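Local coordinates for protein Sec-alkylsulfatase (Pseudomonas sp., PDB 4AXH) that hydrolyses (R)-secondary alkyl sulfates with strict inversion of configuration, using two zinc ions, to give (S)-alcohols and sulfate, at residues Glu59-Arg65 with Trp357-Gly361; Pro70-Gln74 with Trp84-Ala88; Leu150-Glu154 with Ala254-Thr260; Ile192-Val197 with Leu261-Asn265; Ala312-Met316 with Trp411-Tyr416. All coordinates share one frame; numbering follows the deposited sequence. Where two conformers were deposited one is given.

Along the chain, contacts 2, 3 and 4 all fall inside the long loop closed by contact 1, whereas contacts 1 and 5 alternate their segments and so cross. Those two touch, with centres about 14 Å apart: E59 and W357 of contact 1 pack on P314, W411 and Y412 of contact 5. Contact 2 meets contact 3 where W84 packs against A254, their centres about 16 Å apart. Contacts 3 and 4 share one continuous run, 254-265, and lie within the zinc-binding metallo-beta-lactamase region. Contact 1 joins an N-terminal helix to that region, contact 5 joins it to the dimerisation region, and contact 2 closes a small hairpin beside it.

Contact 1. Residues Glu59-Arg65 with Trp357-Gly361; sequences EFEAAKR and WPVWG
R65 lays its guanidinium over one face of the W360 indole, the two planes only 22° apart and their centres 4.1 Å apart. The same face carries the preceding methylene, with R65 CD 4.0 Å from the centroid of the five-membered ring, while P358 CB sits over the opposite face. At the indole edge, close to its plane, A62 CA comes to 3.5 Å from W360 NE1. The W357 ring is met differently: the backbone oxygen of E59 lies over one face, and E59 OE2 reaches the rim in the plane of the indole. There the bond from W357 NE1 to E59 OE2 is weak at 3.5 Å, and the carboxylate is turned 78° against the ring.

R65 is the residue at which the chain leaves helix 58-64. With its CG anti to the backbone N (chi1 -176°) and an extended chain as far as NE, the side chain runs along the indole and ends in a cation-pi contact. A62 CB packs on W360 CD1 at 3.8 Å, and A63 CB on W357 CB at 4.0 Å; these small residues let the helix lie close to segment 357-361. E59 also has a long, weak ion pair with R107 of helix 103-111. The R65 cation is thus probably stabilised by the indole face, whereas the W357 N-H offers E59 only a weak bond.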
# COMPACT_ATOMS: atom_id res chain seq x y z
N GLU A 59 -20.00 -26.95 11.01
CA GLU A 59 -20.43 -25.89 10.11
C GLU A 59 -21.74 -26.22 9.40
O GLU A 59 -22.58 -25.34 9.28
CB GLU A 59 -19.31 -25.46 9.14
CG GLU A 59 -18.09 -24.87 9.84
CD GLU A 59 -17.28 -23.88 9.03
OE1 GLU A 59 -17.00 -24.16 7.84
OE2 GLU A 59 -16.87 -22.84 9.59
N PHE A 60 -21.93 -27.50 8.96
CA PHE A 60 -23.17 -27.98 8.35
C PHE A 60 -24.32 -27.88 9.32
O PHE A 60 -25.41 -27.51 8.91
CB PHE A 60 -23.04 -29.41 7.85
CG PHE A 60 -22.32 -29.48 6.54
CD1 PHE A 60 -22.85 -28.89 5.39
CD2 PHE A 60 -21.11 -30.16 6.44
CE1 PHE A 60 -22.17 -28.93 4.19
CE2 PHE A 60 -20.44 -30.21 5.23
CZ PHE A 60 -20.98 -29.60 4.11
N GLU A 61 -24.07 -28.17 10.62
CA GLU A 61 -25.07 -28.07 11.67
C GLU A 61 -25.39 -26.59 11.90
O GLU A 61 -26.55 -26.26 12.04
CB GLU A 61 -24.59 -28.73 12.98
CG GLU A 61 -25.73 -29.08 13.93
CD GLU A 61 -25.42 -29.04 15.42
OE1 GLU A 61 -24.71 -29.95 15.92
OE2 GLU A 61 -25.91 -28.10 16.10
N ALA A 62 -24.36 -25.72 11.92
CA ALA A 62 -24.55 -24.28 12.14
C ALA A 62 -25.23 -23.58 10.94
O ALA A 62 -25.89 -22.58 11.11
CB ALA A 62 -23.24 -23.64 12.45
N ALA A 63 -25.09 -24.11 9.74
CA ALA A 63 -25.74 -23.52 8.60
C ALA A 63 -27.20 -23.95 8.48
O ALA A 63 -28.04 -23.11 8.17
CB ALA A 63 -24.97 -23.85 7.32
N LYS A 64 -27.52 -25.24 8.72
CA LYS A 64 -28.87 -25.80 8.58
C LYS A 64 -29.79 -25.44 9.74
O LYS A 64 -31.02 -25.56 9.61
CB LYS A 64 -28.81 -27.32 8.40
CG LYS A 64 -28.17 -27.76 7.07
CD LYS A 64 -27.84 -29.23 7.04
CE LYS A 64 -27.31 -29.67 5.71
NZ LYS A 64 -26.91 -31.10 5.74
N ARG A 65 -29.21 -24.97 10.87
CA ARG A 65 -29.91 -24.59 12.08
C ARG A 65 -30.69 -23.33 11.89
O ARG A 65 -30.14 -22.32 11.42
CB ARG A 65 -28.93 -24.48 13.28
CG ARG A 65 -29.58 -24.17 14.63
CD ARG A 65 -28.69 -24.43 15.83
NE ARG A 65 -29.35 -23.97 17.06
CZ ARG A 65 -28.75 -23.72 18.23
NH1 ARG A 65 -27.44 -23.92 18.36
NH2 ARG A 65 -29.44 -23.26 19.26
N TRP A 357 -22.83 -18.30 7.67
CA TRP A 357 -23.57 -18.85 8.80
C TRP A 357 -23.13 -18.33 10.17
O TRP A 357 -21.96 -17.93 10.34
CB TRP A 357 -23.52 -20.41 8.76
CG TRP A 357 -22.15 -20.92 8.56
CD1 TRP A 357 -21.20 -21.16 9.50
CD2 TRP A 357 -21.49 -21.04 7.29
NE1 TRP A 357 -20.01 -21.50 8.90
CE2 TRP A 357 -20.15 -21.42 7.55
CE3 TRP A 357 -21.90 -20.85 5.95
CZ2 TRP A 357 -19.23 -21.65 6.51
CZ3 TRP A 357 -20.98 -21.03 4.93
CH2 TRP A 357 -19.66 -21.44 5.21
N PRO A 358 -24.02 -18.47 11.20
CA PRO A 358 -23.64 -18.05 12.54
C PRO A 358 -22.82 -19.08 13.32
O PRO A 358 -22.85 -20.24 13.00
CB PRO A 358 -25.02 -17.86 13.23
CG PRO A 358 -26.05 -18.01 12.16
CD PRO A 358 -25.42 -18.91 11.18
N VAL A 359 -22.08 -18.67 14.35
CA VAL A 359 -21.38 -19.62 15.23
C VAL A 359 -22.09 -19.57 16.58
O VAL A 359 -22.25 -18.49 17.12
CB VAL A 359 -19.83 -19.52 15.28
CG1 VAL A 359 -19.36 -18.15 15.75
CG2 VAL A 359 -19.22 -20.63 16.13
N TRP A 360 -22.57 -20.71 17.09
CA TRP A 360 -23.36 -20.78 18.34
C TRP A 360 -22.57 -21.19 19.57
O TRP A 360 -21.66 -22.01 19.47
CB TRP A 360 -24.57 -21.74 18.20
CG TRP A 360 -25.24 -21.76 16.86
CD1 TRP A 360 -24.80 -22.38 15.73
CD2 TRP A 360 -26.44 -21.07 16.48
NE1 TRP A 360 -25.64 -22.13 14.68
CE2 TRP A 360 -26.70 -21.39 15.13
CE3 TRP A 360 -27.38 -20.26 17.18
CZ2 TRP A 360 -27.81 -20.89 14.44
CZ3 TRP A 360 -28.48 -19.77 16.49
CH2 TRP A 360 -28.67 -20.05 15.13
N GLY A 361 -22.98 -20.68 20.73
CA GLY A 361 -22.37 -21.00 22.01
C GLY A 361 -21.18 -20.14 22.31
O GLY A 361 -20.24 -20.10 21.52

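Contact 2. Residues Pro70-Gln74 with Trp84-Ala88; sequences PFSGQ and WDMGA
F71 presents its ring to both W84 and M86 on the packed side of this contact. F71 CE2 approaches the W84 indole at its edge, in plane, 3.8 Å from CD1. The same carbon lies 3.7 Å from M86 CG, which in turn sits near the plane of the phenyl ring, at its rim. F71 CG is anti to the backbone N (chi1 174°), a setting that carries the ring along its own segment, beneath G73 N and up to the apolar pair. Beyond M86 CG, bends at chi2 and chi3 lead SD and CE away. W84 is further fixed by a hydrogen bond from its NE1 to G129 O.

Beside this cluster the backbones join through a nearly straight bond, M86 N to G73 O, 3.2 Å with 177° at the hydrogen. Q74 and D85 form an antiparallel non-hydrogen-bonded pair at the start of the hairpin of strands 74-76 and 82-85, where W84 also bonds to I75 through the backbone. Q74 CA makes a CA-H...O contact of 3.2 Å with W84 O.

The solvent side is looser. Q74 and D85 run alongside each other in the same direction, linked by a weak bond from Q74 NE2 to D85 OD2 at 3.5 Å. Between these two segments the definite links are thus one straight backbone bond and the packing of F71 on W84 and M86; the outer polar pair adds a far less definite one.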
# COMPACT_ATOMS: atom_id res chain seq x y z
N PRO A 70 -36.40 -22.74 2.85
CA PRO A 70 -35.26 -22.77 1.93
C PRO A 70 -35.48 -21.91 0.68
O PRO A 70 -36.59 -21.46 0.40
CB PRO A 70 -35.14 -24.26 1.55
CG PRO A 70 -36.24 -24.97 2.26
CD PRO A 70 -37.21 -23.98 2.77
N PHE A 71 -34.41 -21.68 -0.06
CA PHE A 71 -34.45 -20.94 -1.31
C PHE A 71 -33.57 -21.70 -2.26
O PHE A 71 -32.40 -21.94 -1.94
CB PHE A 71 -33.95 -19.49 -1.14
CG PHE A 71 -33.86 -18.75 -2.47
CD1 PHE A 71 -34.98 -18.13 -3.02
CD2 PHE A 71 -32.68 -18.75 -3.20
CE1 PHE A 71 -34.90 -17.48 -4.26
CE2 PHE A 71 -32.62 -18.14 -4.46
CZ PHE A 71 -33.72 -17.49 -4.97
N SER A 72 -34.11 -22.06 -3.43
CA SER A 72 -33.36 -22.83 -4.44
C SER A 72 -33.63 -22.34 -5.88
O SER A 72 -33.07 -22.88 -6.84
CB SER A 72 -33.62 -24.34 -4.30
OG SER A 72 -34.80 -24.68 -3.58
N GLY A 73 -34.47 -21.31 -6.00
CA GLY A 73 -34.90 -20.76 -7.27
C GLY A 73 -34.13 -19.58 -7.82
O GLY A 73 -32.95 -19.39 -7.52
N GLN A 74 -34.81 -18.81 -8.68
CA GLN A 74 -34.26 -17.66 -9.35
C GLN A 74 -34.92 -16.36 -8.86
O GLN A 74 -36.08 -16.35 -8.44
CB GLN A 74 -34.49 -17.74 -10.87
CG GLN A 74 -33.93 -18.95 -11.59
CD GLN A 74 -34.42 -19.00 -13.02
OE1 GLN A 74 -35.63 -18.91 -13.31
NE2 GLN A 74 -33.50 -19.15 -13.95
N TRP A 84 -30.15 -13.72 -9.87
CA TRP A 84 -29.61 -14.67 -8.91
C TRP A 84 -30.24 -16.02 -9.16
O TRP A 84 -31.47 -16.14 -9.13
CB TRP A 84 -29.96 -14.20 -7.49
CG TRP A 84 -29.21 -14.94 -6.41
CD1 TRP A 84 -29.70 -15.88 -5.55
CD2 TRP A 84 -27.81 -14.79 -6.09
NE1 TRP A 84 -28.71 -16.31 -4.70
CE2 TRP A 84 -27.54 -15.66 -5.01
CE3 TRP A 84 -26.77 -14.00 -6.60
CZ2 TRP A 84 -26.28 -15.72 -4.40
CZ3 TRP A 84 -25.52 -14.08 -6.02
CH2 TRP A 84 -25.29 -14.92 -4.93
N ASP A 85 -29.40 -17.05 -9.37
CA ASP A 85 -29.83 -18.42 -9.63
C ASP A 85 -29.08 -19.40 -8.73
O ASP A 85 -27.87 -19.55 -8.84
CB ASP A 85 -29.61 -18.77 -11.13
CG ASP A 85 -30.42 -19.94 -11.68
OD1 ASP A 85 -31.10 -20.63 -10.86
OD2 ASP A 85 -30.36 -20.17 -12.92
N MET A 86 -29.81 -20.02 -7.80
CA MET A 86 -29.28 -21.02 -6.87
C MET A 86 -29.40 -22.44 -7.46
O MET A 86 -28.58 -23.29 -7.13
CB MET A 86 -29.99 -20.93 -5.51
CG MET A 86 -29.36 -19.94 -4.58
SD MET A 86 -27.68 -20.39 -4.02
CE MET A 86 -28.06 -21.90 -3.17
N GLY A 87 -30.37 -22.64 -8.35
CA GLY A 87 -30.62 -23.88 -9.06
C GLY A 87 -29.45 -24.34 -9.92
O GLY A 87 -29.36 -25.53 -10.23
N ALA A 88 -28.54 -23.41 -10.29
CA ALA A 88 -27.37 -23.74 -11.09
C ALA A 88 -26.30 -24.55 -10.30
O ALA A 88 -25.49 -25.25 -10.91
CB ALA A 88 -26.76 -22.47 -11.64

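Contact 3. Residues Leu150-Glu154 with Ala254-Thr260; sequences LTTAE and ATNATNT
A254 opens the contact with its methyl, CB lying 3.8 Å from T152 CG2. The chain then swings outward through T255 and N256, both of which bond to Y535, and returns at A257. There CB fits between T152 CG2, 3.4 Å away, and the carboxylate of E154.

T258 carries the largest share of the polar contacts. Its N donates to E154 OE1 at 3.2 Å, almost perfectly straight at 177°, and reaches that oxygen on the syn lone pair. The bend of the E154 chain at chi2 (86°) turns the carboxylate back to this N-H. T258 OG1 also lies 3.3 Å from E154 OE2, a weak contact. In return T258 O accepts from A153 N at 3.0 Å, nearly along the C=O axis, and also receives a CA-H...O contact from T152 CA.

N259 continues the exchange: its ND2 donates to T151 O at 2.9 Å, with that oxygen close to the amide plane, although the donor stands well above the carbonyl plane. At T260 the methyl CG2 brushes A153 CB, while OG1 bonds to G186 O and R189 N.

T151, tied to D131 and packed on zinc ligand D183, brings this join close to the metal site. T152 is the N-cap residue of helix 153-164, and its OG1 bonds to T155 OG1. T258 O therefore serves as acceptor for the N-H of A153 in the first helical turn, which has no preceding turn of the helix to bond to, and E154 in the same turn grips the loop in exchange.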
# COMPACT_ATOMS: atom_id res chain seq x y z
N LEU A 150 -28.49 -5.86 1.25
CA LEU A 150 -27.95 -6.68 0.16
C LEU A 150 -27.29 -5.81 -0.96
O LEU A 150 -27.13 -4.60 -0.78
CB LEU A 150 -28.99 -7.69 -0.37
CG LEU A 150 -29.76 -8.59 0.64
CD1 LEU A 150 -30.71 -9.52 -0.09
CD2 LEU A 150 -28.81 -9.41 1.50
N THR A 151 -26.90 -6.44 -2.10
CA THR A 151 -26.19 -5.80 -3.21
C THR A 151 -27.11 -5.07 -4.19
O THR A 151 -26.70 -4.07 -4.78
CB THR A 151 -25.39 -6.89 -4.00
OG1 THR A 151 -24.80 -7.80 -3.10
CG2 THR A 151 -24.33 -6.32 -4.87
N THR A 152 -28.29 -5.65 -4.46
CA THR A 152 -29.19 -5.13 -5.47
C THR A 152 -30.61 -4.93 -4.97
O THR A 152 -31.03 -5.58 -4.01
CB THR A 152 -29.15 -6.03 -6.70
OG1 THR A 152 -29.87 -7.23 -6.43
CG2 THR A 152 -27.72 -6.36 -7.14
N ALA A 153 -31.36 -4.05 -5.64
CA ALA A 153 -32.75 -3.76 -5.28
C ALA A 153 -33.64 -5.01 -5.42
O ALA A 153 -34.53 -5.25 -4.57
CB ALA A 153 -33.26 -2.62 -6.16
N GLU A 154 -33.36 -5.83 -6.45
CA GLU A 154 -34.10 -7.08 -6.74
C GLU A 154 -33.87 -8.13 -5.67
O GLU A 154 -34.83 -8.80 -5.27
CB GLU A 154 -33.79 -7.63 -8.16
CG GLU A 154 -34.06 -6.66 -9.30
CD GLU A 154 -32.90 -5.74 -9.59
OE1 GLU A 154 -31.95 -5.69 -8.77
OE2 GLU A 154 -32.93 -5.04 -10.63
N ALA A 254 -24.11 -10.93 -8.24
CA ALA A 254 -25.43 -10.70 -8.81
C ALA A 254 -25.27 -10.16 -10.23
O ALA A 254 -24.37 -9.35 -10.51
CB ALA A 254 -26.23 -9.75 -7.94
N THR A 255 -26.11 -10.67 -11.13
CA THR A 255 -26.10 -10.32 -12.54
C THR A 255 -27.31 -9.49 -12.98
O THR A 255 -28.39 -9.65 -12.43
CB THR A 255 -25.84 -11.60 -13.37
OG1 THR A 255 -25.73 -11.24 -14.73
CG2 THR A 255 -26.94 -12.66 -13.22
N ASN A 256 -27.12 -8.60 -13.97
CA ASN A 256 -28.16 -7.77 -14.59
C ASN A 256 -29.06 -7.02 -13.58
O ASN A 256 -30.28 -6.90 -13.77
CB ASN A 256 -29.00 -8.64 -15.55
CG ASN A 256 -28.20 -9.41 -16.58
OD1 ASN A 256 -27.59 -8.82 -17.47
ND2 ASN A 256 -28.19 -10.74 -16.47
N ALA A 257 -28.46 -6.49 -12.51
CA ALA A 257 -29.26 -5.86 -11.47
C ALA A 257 -29.00 -4.38 -11.19
O ALA A 257 -28.12 -3.76 -11.81
CB ALA A 257 -29.19 -6.68 -10.21
N THR A 258 -29.78 -3.81 -10.26
CA THR A 258 -29.66 -2.39 -9.96
C THR A 258 -29.01 -2.13 -8.58
O THR A 258 -29.48 -2.68 -7.58
CB THR A 258 -31.04 -1.74 -10.11
OG1 THR A 258 -31.90 -2.31 -9.13
CG2 THR A 258 -31.67 -2.00 -11.48
N ASN A 259 -27.95 -1.29 -8.55
CA ASN A 259 -27.25 -0.90 -7.33
C ASN A 259 -27.68 0.53 -6.94
O ASN A 259 -27.68 1.46 -7.75
CB ASN A 259 -25.74 -1.00 -7.48
CG ASN A 259 -25.25 -2.32 -8.02
OD1 ASN A 259 -24.57 -2.39 -9.06
ND2 ASN A 259 -25.62 -3.41 -7.36
N THR A 260 -28.08 0.67 -5.67
CA THR A 260 -28.62 1.91 -5.12
C THR A 260 -27.77 2.46 -3.98
O THR A 260 -26.96 1.74 -3.40
CB THR A 260 -30.10 1.71 -4.67
OG1 THR A 260 -30.14 1.05 -3.40
CG2 THR A 260 -30.97 0.97 -5.70

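Contact 4. Residues Ile192-Val197 with Leu261-Asn265; sequences IDEADV and LVAPN
The loop entering edge strand 266-268 of the eight-stranded sheet in the metallo-beta-lactamase domain packs here against the first turn of helix 194-199, chiefly through V262. Its CG2 meets I192 CD1 at 3.4 Å on one hand and V197 CG2 at 4.0 Å on the other, so a single valine branch touches residues from before and within the helix. I192 has CG1 between the backbone N and the carbonyl carbon (chi1 66°), which sends it toward the loop, and CD1 at its end touches V262. V197 has CG1 anti to its N, and that methyl lies 3.4 Å from A263 O.

The polar link comes from E194. In the conformer given, its carboxylate accepts from A263 N at 2.9 Å through OE1, met on the syn side but 25° out of the carboxylate plane; the N-H...O angle is 134°. OE2, however, faces another acceptor, A263 O, at 3.0 Å, and a second conformer of E194 was modelled, so this bond is tentative. N265 lies beside V197, the two side chains passing each other in opposite directions.

Around the contact, V197 and P264 both rest on V204 of strand 203-207, to which N265 is also joined by backbone bonding. L261 and P264 pack on helix 210-219, V262 touches A188 and R189 of helix 188-191, and V262 O accepts from Y177 OH. The loop is thereby seated between two short helices, the longer helix 210-219 and the sheet edge it is about to extend.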
# COMPACT_ATOMS: atom_id res chain seq x y z
N ILE A 192 -36.72 0.65 0.70
CA ILE A 192 -37.03 1.91 1.40
C ILE A 192 -36.98 3.14 0.45
O ILE A 192 -36.39 3.08 -0.62
CB ILE A 192 -36.22 2.16 2.73
CG1 ILE A 192 -34.72 2.34 2.46
CG2 ILE A 192 -36.46 1.08 3.78
CD1 ILE A 192 -34.25 3.60 2.63
N ASP A 193 -37.59 4.26 0.90
CA ASP A 193 -37.60 5.50 0.12
C ASP A 193 -36.77 6.61 0.77
O ASP A 193 -36.95 6.83 1.95
CB ASP A 193 -39.04 5.95 -0.11
CG ASP A 193 -39.87 4.90 -0.81
OD1 ASP A 193 -39.43 4.39 -1.89
OD2 ASP A 193 -40.97 4.57 -0.29
N GLU A 194 -35.87 7.32 -0.00
CA GLU A 194 -35.06 8.38 0.59
C GLU A 194 -35.93 9.47 1.18
O GLU A 194 -35.54 10.04 2.21
CB GLU A 194 -33.90 8.91 -0.31
CG GLU A 194 -32.99 9.96 0.35
CD GLU A 194 -31.59 9.58 0.83
OE1 GLU A 194 -30.74 9.31 -0.05
OE2 GLU A 194 -31.32 9.67 2.05
N ALA A 195 -37.13 9.71 0.62
CA ALA A 195 -38.07 10.68 1.19
C ALA A 195 -38.34 10.37 2.67
O ALA A 195 -38.30 11.30 3.48
CB ALA A 195 -39.38 10.65 0.41
N ASP A 196 -38.56 9.08 3.04
CA ASP A 196 -38.83 8.64 4.41
C ASP A 196 -37.62 8.83 5.32
O ASP A 196 -37.78 9.10 6.52
CB ASP A 196 -39.29 7.17 4.45
CG ASP A 196 -40.59 6.86 3.75
OD1 ASP A 196 -41.35 7.80 3.46
OD2 ASP A 196 -40.87 5.67 3.53
N VAL A 197 -36.40 8.66 4.75
CA VAL A 197 -35.14 8.81 5.46
C VAL A 197 -34.99 10.29 5.81
O VAL A 197 -34.93 10.62 6.99
CB VAL A 197 -33.94 8.23 4.65
CG1 VAL A 197 -32.59 8.58 5.27
CG2 VAL A 197 -34.08 6.72 4.52
N LEU A 261 -27.99 3.74 -3.66
CA LEU A 261 -27.31 4.42 -2.58
C LEU A 261 -28.29 5.35 -1.90
O LEU A 261 -28.61 6.39 -2.47
CB LEU A 261 -26.11 5.21 -3.11
CG LEU A 261 -24.89 5.25 -2.23
CD1 LEU A 261 -23.64 5.57 -3.06
CD2 LEU A 261 -25.06 6.23 -1.11
N VAL A 262 -28.80 4.99 -0.73
CA VAL A 262 -29.65 5.90 0.01
C VAL A 262 -28.90 6.45 1.22
O VAL A 262 -28.49 5.70 2.10
CB VAL A 262 -31.17 5.60 0.20
CG1 VAL A 262 -31.68 4.47 -0.69
CG2 VAL A 262 -31.58 5.45 1.66
N ALA A 263 -28.62 7.76 1.18
CA ALA A 263 -27.87 8.47 2.21
C ALA A 263 -28.33 8.16 3.64
O ALA A 263 -29.54 8.13 3.89
CB ALA A 263 -27.93 9.95 1.96
N PRO A 264 -27.39 7.90 4.57
CA PRO A 264 -27.78 7.65 5.97
C PRO A 264 -28.33 8.89 6.69
O PRO A 264 -28.11 10.04 6.30
CB PRO A 264 -26.48 7.17 6.62
CG PRO A 264 -25.52 6.94 5.49
CD PRO A 264 -25.92 7.87 4.42
N ASN A 265 -29.08 8.62 7.75
CA ASN A 265 -29.77 9.54 8.64
C ASN A 265 -28.80 9.89 9.78
O ASN A 265 -28.41 11.04 9.93
CB ASN A 265 -30.94 8.76 9.23
CG ASN A 265 -32.20 9.51 9.37
OD1 ASN A 265 -33.12 9.32 8.57
ND2 ASN A 265 -32.33 10.27 10.45

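Contact 5. Residues Ala312-Met316 with Trp411-Tyr416; sequences APPAM and WYLRSY
P314 and Y412 bring their CA atoms within 3.9 Å of each other as segment 312-316 runs beside 411-416, whose first three residues form a 3-10 turn. P314 centres an inverse gamma turn, closed by A315 N to P313 O at 2.8 Å; S415 centres another, closed weakly by Y416 N to R414 O. That same R414 O accepts across the contact from M316 N, at 2.9 Å and 167°, so two N-H groups converge on one carbonyl. P314 O receives a CA-H...O contact from Y412 CA, 3.6 Å long.

Among side chains, P314 CB abuts Y412 CB at 3.7 Å. The Y412 ring leads away to a bond with D371, its CG lying between N and the carbonyl carbon (chi1 57°). A315 CB sits in plane at the edge of the Y416 ring, 3.9 Å from Y416 CB, while R414 CB lies over one face, toward the rim.

Y416 OH reaches S104 of helix 103-111, which also supplies Q108 to P314 O; R414 forms salt bridges with D408 and E513. Helix 362-388 lies against P314 and L413. The join links the loop just after zinc ligand D310 to the segment just before sulfate-binding Y417.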
# COMPACT_ATOMS: atom_id res chain seq x y z
N ALA A 312 -14.91 -10.71 10.40
CA ALA A 312 -14.41 -12.01 10.78
C ALA A 312 -15.24 -13.12 10.16
O ALA A 312 -15.89 -13.87 10.88
CB ALA A 312 -14.38 -12.14 12.30
N PRO A 313 -15.22 -13.27 8.82
CA PRO A 313 -16.04 -14.33 8.21
C PRO A 313 -15.40 -15.73 8.26
O PRO A 313 -14.20 -15.84 8.54
CB PRO A 313 -16.22 -13.81 6.78
CG PRO A 313 -14.99 -13.06 6.48
CD PRO A 313 -14.50 -12.50 7.78
N PRO A 314 -16.16 -16.80 7.97
CA PRO A 314 -15.61 -18.17 8.03
C PRO A 314 -14.76 -18.60 6.84
O PRO A 314 -15.00 -19.66 6.23
CB PRO A 314 -16.85 -19.06 8.17
CG PRO A 314 -18.01 -18.17 8.22
CD PRO A 314 -17.60 -16.84 7.69
N ALA A 315 -13.74 -17.77 6.52
CA ALA A 315 -12.72 -17.91 5.48
C ALA A 315 -11.75 -16.77 5.68
O ALA A 315 -12.12 -15.77 6.30
CB ALA A 315 -13.34 -17.81 4.09
N MET A 316 -10.52 -16.92 5.19
CA MET A 316 -9.53 -15.85 5.27
C MET A 316 -10.01 -14.76 4.33
O MET A 316 -10.46 -15.08 3.23
CB MET A 316 -8.14 -16.36 4.83
CG MET A 316 -7.05 -15.33 5.08
SD MET A 316 -5.41 -15.84 4.58
CE MET A 316 -4.73 -16.48 6.14
N TRP A 411 -11.80 -24.94 9.83
CA TRP A 411 -12.45 -24.79 8.53
C TRP A 411 -12.65 -23.30 8.19
O TRP A 411 -12.49 -22.88 7.05
CB TRP A 411 -13.83 -25.50 8.54
CG TRP A 411 -13.85 -26.99 8.29
CD1 TRP A 411 -14.38 -27.95 9.11
CD2 TRP A 411 -13.39 -27.67 7.12
NE1 TRP A 411 -14.25 -29.19 8.52
CE2 TRP A 411 -13.61 -29.05 7.32
CE3 TRP A 411 -12.76 -27.25 5.93
CZ2 TRP A 411 -13.27 -30.00 6.37
CZ3 TRP A 411 -12.41 -28.20 4.99
CH2 TRP A 411 -12.66 -29.56 5.21
N TYR A 412 -13.01 -22.50 9.18
CA TYR A 412 -13.31 -21.09 9.06
C TYR A 412 -12.09 -20.16 8.90
O TYR A 412 -12.25 -18.93 8.84
CB TYR A 412 -14.20 -20.68 10.24
CG TYR A 412 -13.64 -20.95 11.63
CD1 TYR A 412 -12.81 -20.03 12.26
CD2 TYR A 412 -14.01 -22.07 12.33
CE1 TYR A 412 -12.34 -20.25 13.55
CE2 TYR A 412 -13.56 -22.30 13.63
CZ TYR A 412 -12.73 -21.38 14.23
OH TYR A 412 -12.29 -21.64 15.50
N LEU A 413 -10.88 -20.73 8.84
CA LEU A 413 -9.62 -20.00 8.69
C LEU A 413 -8.92 -20.34 7.39
O LEU A 413 -7.88 -19.75 7.10
CB LEU A 413 -8.72 -20.33 9.89
CG LEU A 413 -8.59 -19.34 11.05
CD1 LEU A 413 -9.87 -18.49 11.29
CD2 LEU A 413 -8.19 -20.04 12.25
N ARG A 414 -9.50 -21.25 6.58
CA ARG A 414 -8.96 -21.68 5.28
C ARG A 414 -8.95 -20.55 4.26
O ARG A 414 -9.76 -19.59 4.32
CB ARG A 414 -9.73 -22.90 4.71
CG ARG A 414 -9.94 -24.13 5.64
CD ARG A 414 -8.66 -24.78 6.10
NE ARG A 414 -7.85 -25.17 4.95
CZ ARG A 414 -6.57 -25.52 5.01
NH1 ARG A 414 -5.92 -25.50 6.17
NH2 ARG A 414 -5.93 -25.87 3.90
N SER A 415 -8.06 -20.69 3.26
CA SER A 415 -7.87 -19.74 2.17
C SER A 415 -8.92 -19.85 1.04
O SER A 415 -8.57 -20.16 -0.10
CB SER A 415 -6.45 -19.86 1.64
OG SER A 415 -5.56 -19.56 2.70
N TYR A 416 -10.18 -19.60 1.35
CA TYR A 416 -11.27 -19.70 0.37
C TYR A 416 -11.55 -18.40 -0.36
O TYR A 416 -12.07 -18.45 -1.46
CB TYR A 416 -12.57 -20.13 1.06
CG TYR A 416 -12.54 -21.49 1.74
CD1 TYR A 416 -12.19 -22.64 1.03
CD2 TYR A 416 -12.98 -21.64 3.05
CE1 TYR A 416 -12.22 -23.90 1.64
CE2 TYR A 416 -13.04 -22.90 3.65
CZ TYR A 416 -12.66 -24.03 2.94
OH TYR A 416 -12.71 -25.27 3.53